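Local coordinates for sensor protein (Shewanella sp. W3-18-1, PDB 3MYF) that probably relays phosphoryl groups as the histidine phosphotransfer (HPt) domain of a hybrid sensor histidine kinase, at residues G45-A50 / T86-L91; Q72-E77 / L96-E101; T51-I56 / A81-T86; L3-W8 / T103-A108. All coordinates share one frame; numbering follows the deposited sequence. Where two conformers were deposited one is given.

Contacts 2 and 3 are buried, contact 4 is partly buried, and contact 1 is a surface contact at one end of the helical bundle. Contact 1 is mainly polar: the Q49 amide bonds directly and the N47 amide through two waters. Contact 3 lies next to it, shares T86 and also uses helix 49-63, yet its contacts are wholly apolar. Contact 2 is mixed, with leucines inside and a charged, water-bridged exposed side. It shares helix 69-83 with contact 3 and helix 92-116 with contact 4. Contact 4, on the other side of the chain's centre from contact 1, packs the N-terminal segment by methyl groups. T5 and E101 link it to contact 2.

Contact 1. Residues G45-A50 / T86-L91; sequences GQNDQA and TPVEDL
N47 meets E89 largely through water. It leaves helix 19-46 with positive phi (52°), and its side chain reaches across to the start of the 3-10 segment 88-91. N47 OD1 accepts from water 1 at 2.9 Å, and the same water accepts from E89 N at 2.8 Å. N47 ND2 donates to water 2 at 3.2 Å. That water donates to E89 OE2 at 2.9 Å, so two waters join the amide to E89. D48 is the N-cap of helix 49-63: its side chain caps a backbone N of the first turn, and OD2 also bonds to T51 OG1. Q49 makes the direct bonds. Its CG lies anti to the backbone N and the chain bends at chi2 (86°), which carries the amide over to the loop. Q49 NE2 gives T86 O an almost straight bond of 2.8 Å, from above the carbonyl plane. Q49 OE1 takes a weak bond from V88 N at 3.1 Å. One amide thus grips both sides of P87, which fixes which way round the Q49 amide lies. With an alanine here, T86 O and V88 N would probably lose this shared partner and the loop be free to shift. V88 CG2 packs at 3.5 Å from Q49 OE1. V88 also touches L44 of helix 19-46, while Q49 rests on L82 of helix 69-83, so the contact closes one end of the bundle.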
# COMPACT_ATOMS: atom_id res chain seq x y z
N GLY A 45 -21.08 0.96 10.97
CA GLY A 45 -21.97 1.78 11.80
C GLY A 45 -22.92 2.60 10.96
O GLY A 45 -24.08 2.82 11.35
N GLN A 46 -22.44 3.03 9.80
CA GLN A 46 -23.20 3.93 8.92
C GLN A 46 -24.08 3.17 7.93
O GLN A 46 -24.89 3.78 7.23
CB GLN A 46 -22.26 4.84 8.12
CG GLN A 46 -21.53 5.89 8.93
CD GLN A 46 -21.31 7.16 8.14
OE1 GLN A 46 -22.16 8.06 8.15
NE2 GLN A 46 -20.19 7.25 7.44
N ASN A 47 -23.91 1.85 7.86
CA ASN A 47 -24.58 1.03 6.86
C ASN A 47 -24.33 1.59 5.45
O ASN A 47 -25.26 1.82 4.67
CB ASN A 47 -26.07 0.87 7.19
CG ASN A 47 -26.31 -0.10 8.34
OD1 ASN A 47 -25.93 -1.27 8.24
ND2 ASN A 47 -26.93 0.37 9.42
N ASP A 48 -23.05 1.82 5.18
CA ASP A 48 -22.59 2.52 3.98
C ASP A 48 -22.11 1.49 2.97
O ASP A 48 -20.93 1.09 2.96
CB ASP A 48 -21.46 3.49 4.37
CG ASP A 48 -20.91 4.30 3.19
OD1 ASP A 48 -21.23 3.96 2.03
OD2 ASP A 48 -20.13 5.26 3.43
N GLN A 49 -23.03 1.05 2.10
CA GLN A 49 -22.77 -0.05 1.16
C GLN A 49 -21.57 0.23 0.22
O GLN A 49 -20.67 -0.60 0.11
CB GLN A 49 -24.05 -0.38 0.36
CG GLN A 49 -24.02 -1.70 -0.43
CD GLN A 49 -24.43 -2.90 0.39
OE1 GLN A 49 -24.85 -2.77 1.54
NE2 GLN A 49 -24.36 -4.09 -0.21
N ALA A 50 -21.55 1.39 -0.43
CA ALA A 50 -20.50 1.69 -1.43
C ALA A 50 -19.08 1.76 -0.84
O ALA A 50 -18.13 1.25 -1.42
CB ALA A 50 -20.80 3.01 -2.16
N THR A 86 -26.24 -7.93 -0.93
CA THR A 86 -26.63 -8.18 0.45
C THR A 86 -26.20 -6.96 1.25
O THR A 86 -25.07 -6.49 1.10
CB THR A 86 -26.24 -9.58 1.06
OG1 THR A 86 -25.55 -9.42 2.30
CG2 THR A 86 -25.45 -10.43 0.11
N PRO A 87 -27.13 -6.42 2.06
CA PRO A 87 -26.82 -5.21 2.80
C PRO A 87 -25.75 -5.48 3.84
O PRO A 87 -25.65 -6.62 4.33
CB PRO A 87 -28.17 -4.85 3.45
CG PRO A 87 -28.87 -6.14 3.62
CD PRO A 87 -28.46 -6.97 2.41
N VAL A 88 -24.97 -4.45 4.17
CA VAL A 88 -23.87 -4.52 5.14
C VAL A 88 -24.32 -5.15 6.46
O VAL A 88 -23.60 -5.98 7.04
CB VAL A 88 -23.27 -3.11 5.38
CG1 VAL A 88 -22.37 -3.02 6.65
CG2 VAL A 88 -22.52 -2.67 4.14
N GLU A 89 -25.53 -4.77 6.89
CA GLU A 89 -26.15 -5.27 8.11
C GLU A 89 -26.16 -6.79 8.19
O GLU A 89 -25.90 -7.37 9.26
CB GLU A 89 -27.60 -4.75 8.20
CG GLU A 89 -28.35 -5.17 9.44
CD GLU A 89 -29.73 -4.56 9.48
OE1 GLU A 89 -30.56 -4.88 8.59
OE2 GLU A 89 -29.97 -3.75 10.41
N ASP A 90 -26.46 -7.44 7.07
CA ASP A 90 -26.56 -8.89 7.06
C ASP A 90 -25.18 -9.55 7.06
O ASP A 90 -25.07 -10.77 7.28
CB ASP A 90 -27.38 -9.35 5.86
CG ASP A 90 -28.86 -9.00 5.99
OD1 ASP A 90 -29.30 -8.40 7.02
OD2 ASP A 90 -29.59 -9.33 5.05
N LEU A 91 -24.14 -8.75 6.84
CA LEU A 91 -22.77 -9.27 6.82
C LEU A 91 -22.02 -8.95 8.10
O LEU A 91 -20.82 -9.19 8.18
CB LEU A 91 -22.00 -8.75 5.59
CG LEU A 91 -22.46 -9.26 4.23
CD1 LEU A 91 -21.95 -8.38 3.11
CD2 LEU A 91 -22.05 -10.70 4.02
O HOH W 1 -26.94 -2.60 5.93
O HOH W 2 -28.63 -1.38 11.46

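Contact 2. Residues Q72-E77 / L96-E101; sequences QRLCQE and LELLDE
L74 and L98 form the middle of a buried helix-to-helix contact between helices 69-83 and 92-116. The two short segments run antiparallel, their axes 9.9 Å apart and their directions 151° from each other. No hydrogen bond joins them directly; leucine packing fills the inner side and charged groups line the exposed side. L74 spreads its two methyls over the opposing helix. Its CD1 presses on the backbone at L98 CA, 3.7 Å away, and its CD2 lies 3.7 Å from E97 CD, where the leucine crosses the glutamate at about a right angle. L98 replies with CD1, which reaches L74 CB at 4.0 Å and C75 SG at 4.2 Å. The CG of L98 is anti to its own backbone N (chi1 175°), which sends that methyl between the two residues. A glycine in place of L74 would probably open a gap beside L98 and leave the E97 side chain without its leucine neighbour. On the exposed side, R73 was modelled in two conformers, so its bonds hold for one of them. In this one R73 NH2 makes a salt bridge to E77 OE1 at 2.8 Å, within its own helix. The pair R73 NH1 and E97 OE2 is long, at 3.7 Å, and water 3 bridges it. Water 4 donates to E97 OE1 and, weakly, to E77 OE2. Inside, L98 also packs on I40 of helix 19-46 and I56 of helix 49-63. C75 touches L59 and H60 of helix 49-63, so all four helices of the bundle characteristic of HPt domains meet here.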
# COMPACT_ATOMS: atom_id res chain seq x y z
N GLN A 72 -7.96 -13.26 3.32
CA GLN A 72 -8.31 -13.48 1.93
C GLN A 72 -9.71 -14.07 1.80
O GLN A 72 -10.50 -13.59 0.99
CB GLN A 72 -7.28 -14.38 1.23
CG GLN A 72 -7.56 -14.56 -0.27
CD GLN A 72 -6.70 -15.63 -0.92
OE1 GLN A 72 -6.53 -16.73 -0.38
NE2 GLN A 72 -6.18 -15.33 -2.10
N ARG A 73 -9.99 -15.10 2.61
CA ARG A 73 -11.27 -15.79 2.58
C ARG A 73 -12.40 -14.85 2.98
O ARG A 73 -13.44 -14.76 2.30
CB ARG A 73 -11.25 -16.98 3.52
CG ARG A 73 -12.62 -17.62 3.73
CD ARG A 73 -12.52 -18.87 4.54
NE ARG A 73 -12.19 -18.62 5.93
CZ ARG A 73 -13.05 -18.22 6.86
NH1 ARG A 73 -12.65 -18.04 8.10
NH2 ARG A 73 -14.32 -17.98 6.53
N LEU A 74 -12.20 -14.15 4.09
CA LEU A 74 -13.23 -13.24 4.61
C LEU A 74 -13.53 -12.14 3.61
O LEU A 74 -14.71 -11.82 3.36
CB LEU A 74 -12.83 -12.68 5.99
CG LEU A 74 -12.87 -13.73 7.14
CD1 LEU A 74 -12.34 -13.13 8.42
CD2 LEU A 74 -14.28 -14.31 7.41
N CYS A 75 -12.48 -11.57 3.00
CA CYS A 75 -12.66 -10.54 1.96
C CYS A 75 -13.41 -11.10 0.75
O CYS A 75 -14.27 -10.42 0.20
CB CYS A 75 -11.34 -9.90 1.53
SG CYS A 75 -10.65 -8.79 2.75
N GLN A 76 -13.10 -12.34 0.37
CA GLN A 76 -13.80 -12.98 -0.75
C GLN A 76 -15.32 -13.12 -0.47
O GLN A 76 -16.12 -12.74 -1.31
CB GLN A 76 -13.18 -14.33 -1.10
CG GLN A 76 -13.59 -14.91 -2.45
CD GLN A 76 -14.98 -15.53 -2.47
OE1 GLN A 76 -15.46 -16.10 -1.47
NE2 GLN A 76 -15.65 -15.44 -3.63
N GLU A 77 -15.67 -13.66 0.70
CA GLU A 77 -17.09 -13.87 1.08
C GLU A 77 -17.83 -12.52 1.13
O GLU A 77 -18.95 -12.39 0.61
CB GLU A 77 -17.20 -14.51 2.47
CG GLU A 77 -16.64 -15.92 2.64
CD GLU A 77 -16.49 -16.27 4.12
OE1 GLU A 77 -16.08 -17.41 4.41
OE2 GLU A 77 -16.76 -15.40 4.99
N LEU A 96 -17.31 -8.32 11.38
CA LEU A 96 -16.75 -8.32 12.73
C LEU A 96 -15.60 -9.32 12.84
O LEU A 96 -14.57 -9.04 13.49
CB LEU A 96 -17.82 -8.61 13.81
CG LEU A 96 -18.84 -7.51 14.16
CD1 LEU A 96 -19.91 -8.02 15.14
CD2 LEU A 96 -18.19 -6.24 14.72
N GLU A 97 -15.78 -10.48 12.23
CA GLU A 97 -14.74 -11.49 12.19
C GLU A 97 -13.53 -10.95 11.42
O GLU A 97 -12.39 -11.20 11.80
CB GLU A 97 -15.24 -12.75 11.51
CG GLU A 97 -14.31 -13.94 11.67
CD GLU A 97 -14.85 -15.18 10.98
OE1 GLU A 97 -16.03 -15.14 10.54
OE2 GLU A 97 -14.09 -16.17 10.90
N LEU A 98 -13.80 -10.23 10.33
CA LEU A 98 -12.71 -9.65 9.56
C LEU A 98 -11.93 -8.60 10.36
O LEU A 98 -10.68 -8.59 10.33
CB LEU A 98 -13.18 -9.05 8.24
CG LEU A 98 -12.09 -8.30 7.45
CD1 LEU A 98 -11.02 -9.24 6.87
CD2 LEU A 98 -12.78 -7.52 6.34
N LEU A 99 -12.66 -7.74 11.07
CA LEU A 99 -11.98 -6.71 11.89
C LEU A 99 -11.08 -7.34 12.93
O LEU A 99 -9.94 -6.90 13.12
CB LEU A 99 -13.00 -5.79 12.57
CG LEU A 99 -13.68 -4.80 11.63
CD1 LEU A 99 -14.89 -4.15 12.33
CD2 LEU A 99 -12.69 -3.75 11.15
N ASP A 100 -11.59 -8.37 13.61
CA ASP A 100 -10.80 -9.09 14.61
C ASP A 100 -9.53 -9.68 13.97
O ASP A 100 -8.44 -9.62 14.55
CB ASP A 100 -11.64 -10.20 15.26
CG ASP A 100 -10.88 -10.95 16.32
OD1 ASP A 100 -10.45 -12.09 16.05
OD2 ASP A 100 -10.70 -10.40 17.42
N GLU A 101 -9.70 -10.25 12.78
CA GLU A 101 -8.57 -10.80 12.03
C GLU A 101 -7.53 -9.74 11.65
O GLU A 101 -6.34 -10.03 11.70
CB GLU A 101 -9.07 -11.56 10.79
CG GLU A 101 -7.98 -12.32 9.99
CD GLU A 101 -7.27 -13.43 10.78
OE1 GLU A 101 -7.79 -13.91 11.81
OE2 GLU A 101 -6.19 -13.85 10.34
O HOH W 3 -15.06 -17.76 9.15
O HOH W 4 -17.01 -16.43 8.17

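Contact 3. Residues T51-I56 / A81-T86; sequences TMLSTI and ALKRQT
L82 sets its CD1 methyl against M52, L53 and I56 of helix 49-63. L82 CD1 lies 3.7 Å from M52 CG and 3.8 Å from L53 CA, with I56 CG1 farther off at 4.5 Å. The CG of L82 stands beside its own backbone N (chi1 -71°) and the chain runs on extended to CD1, so the methyl reaches the helix surface itself. M52, a selenomethionine, crosses L82 at about a right angle. Only the start of its chain makes this contact. Bends at chi2 and chi3 turn its end away, and the residue also packs on A43 and L44 of helix 19-46 and on V88. Farther out, L53 and K83 also cross at about a right angle, with L53 CD1 4.1 Å from K83 CG. The lysine offers its aliphatic part and then leads away. Just beyond, a Schellman motif ends helix 69-83: Q85 has positive phi, T86 N bonds back to A81 O, and Q85 N to L82 O. Across the two segments there are no hydrogen bonds. The hold of helix 69-83 on helix 49-63 here therefore rests on shape and apolar burial, centred on a single leucine methyl.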
# COMPACT_ATOMS: atom_id res chain seq x y z
N THR A 51 -18.94 2.46 0.28
CA THR A 51 -17.65 2.59 0.96
C THR A 51 -17.13 1.22 1.42
O THR A 51 -15.92 0.91 1.30
CB THR A 51 -17.75 3.50 2.17
OG1 THR A 51 -18.12 4.82 1.74
CG2 THR A 51 -16.42 3.56 2.91
N MSE A 52 -18.03 0.41 1.98
CA MSE A 52 -17.67 -0.94 2.41
C MSE A 52 -17.13 -1.76 1.24
O MSE A 52 -16.07 -2.38 1.35
CB MSE A 52 -18.85 -1.66 3.08
CG MSE A 52 -18.49 -3.01 3.66
SE MSE A 52 -17.18 -2.90 5.12
CE MSE A 52 -18.42 -2.41 6.59
N LEU A 53 -17.85 -1.76 0.12
CA LEU A 53 -17.41 -2.48 -1.08
C LEU A 53 -16.04 -2.04 -1.58
O LEU A 53 -15.14 -2.87 -1.76
CB LEU A 53 -18.43 -2.37 -2.21
CG LEU A 53 -18.12 -3.02 -3.58
CD1 LEU A 53 -17.59 -4.47 -3.50
CD2 LEU A 53 -19.38 -3.00 -4.46
N SER A 54 -15.87 -0.73 -1.80
CA SER A 54 -14.60 -0.22 -2.30
C SER A 54 -13.44 -0.61 -1.40
O SER A 54 -12.40 -1.06 -1.89
CB SER A 54 -14.63 1.30 -2.46
OG SER A 54 -13.33 1.80 -2.72
N THR A 55 -13.62 -0.46 -0.09
CA THR A 55 -12.50 -0.74 0.79
C THR A 55 -12.19 -2.23 0.94
O THR A 55 -11.01 -2.62 1.06
CB THR A 55 -12.47 0.08 2.15
OG1 THR A 55 -12.43 -0.80 3.30
CG2 THR A 55 -13.57 1.14 2.26
N ILE A 56 -13.23 -3.07 0.94
CA ILE A 56 -13.05 -4.52 0.98
C ILE A 56 -12.37 -5.01 -0.30
O ILE A 56 -11.51 -5.88 -0.26
CB ILE A 56 -14.38 -5.29 1.21
CG1 ILE A 56 -15.00 -4.96 2.58
CG2 ILE A 56 -14.19 -6.80 1.02
CD1 ILE A 56 -14.17 -5.41 3.77
N ALA A 81 -20.60 -11.22 -1.59
CA ALA A 81 -21.94 -10.89 -1.04
C ALA A 81 -22.37 -9.43 -1.33
O ALA A 81 -23.49 -9.19 -1.77
CB ALA A 81 -22.00 -11.20 0.46
N LEU A 82 -21.48 -8.47 -1.12
CA LEU A 82 -21.79 -7.06 -1.41
C LEU A 82 -22.09 -6.86 -2.89
O LEU A 82 -22.95 -6.05 -3.24
CB LEU A 82 -20.64 -6.14 -0.98
CG LEU A 82 -20.46 -5.96 0.53
CD1 LEU A 82 -19.11 -5.27 0.80
CD2 LEU A 82 -21.64 -5.16 1.13
N LYS A 83 -21.38 -7.60 -3.75
CA LYS A 83 -21.59 -7.49 -5.19
C LYS A 83 -22.95 -8.05 -5.58
O LYS A 83 -23.49 -7.67 -6.62
CB LYS A 83 -20.47 -8.18 -5.99
CG LYS A 83 -19.12 -7.44 -5.96
CD LYS A 83 -18.17 -7.84 -7.11
CE LYS A 83 -17.75 -9.32 -7.06
NZ LYS A 83 -16.54 -9.61 -7.89
N ARG A 84 -23.50 -8.94 -4.74
CA ARG A 84 -24.88 -9.45 -4.89
C ARG A 84 -25.93 -8.56 -4.20
O ARG A 84 -27.12 -8.88 -4.19
CB ARG A 84 -25.00 -10.88 -4.34
CG ARG A 84 -24.02 -11.88 -4.95
CD ARG A 84 -24.32 -13.34 -4.54
NE ARG A 84 -24.20 -13.60 -3.10
CZ ARG A 84 -23.11 -14.04 -2.48
NH1 ARG A 84 -23.12 -14.26 -1.17
NH2 ARG A 84 -21.99 -14.27 -3.17
N GLN A 85 -25.47 -7.46 -3.61
CA GLN A 85 -26.35 -6.51 -2.91
C GLN A 85 -26.95 -7.03 -1.61
O GLN A 85 -28.03 -6.59 -1.19
CB GLN A 85 -27.43 -5.91 -3.83
CG GLN A 85 -26.89 -4.94 -4.87
CD GLN A 85 -26.21 -3.70 -4.27
OE1 GLN A 85 -25.61 -2.90 -5.00
NE2 GLN A 85 -26.29 -3.53 -2.96
N THR A 86 -26.24 -7.93 -0.93
CA THR A 86 -26.63 -8.18 0.45
C THR A 86 -26.20 -6.96 1.25
O THR A 86 -25.07 -6.49 1.10
CB THR A 86 -26.24 -9.58 1.06
OG1 THR A 86 -25.55 -9.42 2.30
CG2 THR A 86 -25.45 -10.43 0.11

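Contact 4. Residues L3-W8 / T103-A108; sequences LHTLNW and TKVESA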
# COMPACT_ATOMS: atom_id res chain seq x y z
N LEU A 3 -0.33 -19.59 11.29
CA LEU A 3 -0.20 -19.58 9.82
C LEU A 3 -1.52 -19.30 9.11
O LEU A 3 -1.52 -19.01 7.91
CB LEU A 3 0.36 -20.91 9.32
N HIS A 4 -2.62 -19.40 9.84
CA HIS A 4 -3.92 -19.00 9.31
C HIS A 4 -4.03 -17.48 9.18
O HIS A 4 -4.77 -16.97 8.33
CB HIS A 4 -5.07 -19.54 10.19
N THR A 5 -3.31 -16.78 10.05
CA THR A 5 -3.31 -15.32 10.09
C THR A 5 -2.28 -14.78 9.11
O THR A 5 -2.60 -13.97 8.26
CB THR A 5 -3.05 -14.79 11.52
OG1 THR A 5 -4.14 -15.15 12.37
CG2 THR A 5 -2.90 -13.27 11.55
N LEU A 6 -1.03 -15.23 9.25
CA LEU A 6 0.04 -14.81 8.35
C LEU A 6 1.01 -15.96 8.15
O LEU A 6 1.48 -16.55 9.11
CB LEU A 6 0.78 -13.57 8.91
CG LEU A 6 2.05 -13.09 8.21
CD1 LEU A 6 1.81 -12.70 6.76
CD2 LEU A 6 2.68 -11.93 8.97
N ASN A 7 1.28 -16.27 6.88
CA ASN A 7 2.14 -17.36 6.48
C ASN A 7 3.26 -16.83 5.59
O ASN A 7 3.08 -16.68 4.38
CB ASN A 7 1.32 -18.45 5.78
CG ASN A 7 2.15 -19.66 5.37
OD1 ASN A 7 3.36 -19.58 5.20
ND2 ASN A 7 1.48 -20.80 5.18
N TRP A 8 4.41 -16.55 6.21
CA TRP A 8 5.57 -15.98 5.53
C TRP A 8 5.98 -16.76 4.28
O TRP A 8 6.27 -16.18 3.24
CB TRP A 8 6.75 -15.85 6.51
CG TRP A 8 8.09 -15.58 5.89
CD1 TRP A 8 9.18 -16.41 5.90
CD2 TRP A 8 8.49 -14.40 5.17
NE1 TRP A 8 10.23 -15.82 5.24
CE2 TRP A 8 9.84 -14.59 4.78
CE3 TRP A 8 7.85 -13.20 4.82
CZ2 TRP A 8 10.55 -13.63 4.05
CZ3 TRP A 8 8.56 -12.25 4.10
CH2 TRP A 8 9.90 -12.47 3.73
N THR A 103 -6.70 -6.99 13.27
CA THR A 103 -5.91 -6.75 14.47
C THR A 103 -4.79 -7.80 14.62
O THR A 103 -3.65 -7.44 14.92
CB THR A 103 -6.80 -6.69 15.73
OG1 THR A 103 -7.66 -5.55 15.65
CG2 THR A 103 -5.94 -6.55 16.99
N LYS A 104 -5.11 -9.08 14.41
CA LYS A 104 -4.09 -10.14 14.48
C LYS A 104 -3.06 -10.04 13.34
O LYS A 104 -1.88 -10.38 13.52
CB LYS A 104 -4.73 -11.53 14.44
CG LYS A 104 -5.65 -11.84 15.62
CD LYS A 104 -6.53 -13.04 15.29
CE LYS A 104 -7.44 -13.37 16.45
NZ LYS A 104 -8.48 -14.35 16.04
N VAL A 105 -3.52 -9.61 12.17
CA VAL A 105 -2.64 -9.43 11.00
C VAL A 105 -1.66 -8.28 11.24
O VAL A 105 -0.46 -8.40 10.91
CB VAL A 105 -3.46 -9.21 9.68
CG1 VAL A 105 -2.56 -8.70 8.53
CG2 VAL A 105 -4.13 -10.52 9.24
N GLU A 106 -2.14 -7.17 11.81
CA GLU A 106 -1.29 -6.02 12.15
C GLU A 106 -0.17 -6.46 13.09
O GLU A 106 0.99 -6.07 12.92
CB GLU A 106 -2.09 -4.88 12.78
CG GLU A 106 -2.95 -4.09 11.79
CD GLU A 106 -3.90 -3.10 12.47
OE1 GLU A 106 -4.15 -3.25 13.68
OE2 GLU A 106 -4.41 -2.18 11.77
N SER A 107 -0.53 -7.25 14.10
CA SER A 107 0.46 -7.73 15.05
C SER A 107 1.46 -8.69 14.38
O SER A 107 2.67 -8.60 14.61
CB SER A 107 -0.21 -8.42 16.25
OG SER A 107 0.75 -9.21 16.94
N ALA A 108 0.93 -9.60 13.56
CA ALA A 108 1.76 -10.63 12.94
C ALA A 108 2.77 -10.03 11.97
O ALA A 108 3.94 -10.42 11.97
CB ALA A 108 0.90 -11.64 12.23
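T5 and L6 pass alongside helix 92-116, with T5 CA 6.0 Å from V105 CA and L6 CA 6.4 Å from A108 CA. The backbone is helical in phi and psi through T5 and then extended at L6, so the two residues meet successive turns of the helix. No hydrogen bond crosses between the segments; the contact is made by methyl groups. T5 turns its CG2 into the helix surface. That methyl sits 3.6 Å from K104 O, 3.8 Å from K104 CB and 3.8 Å from V105 CG2, with A108 CB a little farther away. The rotation at chi1 places CG2 anti to the backbone N and leaves OG1 on another side, where it bonds to E101 OE2, one turn earlier on the same helix. T5 is therefore held by its methyl and its hydroxyl at once. L6 lies against A108. Its CD2 comes 3.7 Å from A108 CB and 3.6 Å from A108 C, so one branch covers both the alanine methyl and the backbone. K104 lends only the base of its side chain; its extended chain leads away, and NZ makes a salt bridge with D100. Next in the chain, N7 caps helix 8-14 through OD1 to L10 N. L6 continues along helix 92-116 to V109 and V112 and also touches V68. V105 packs on V68 and on L33 of helix 19-46. The N-terminal segment thus packs on the four-helix bundle between helix 92-116 and the loop before helix 69-83, with H4 O bonded to T70 OG1 at the start of that helix.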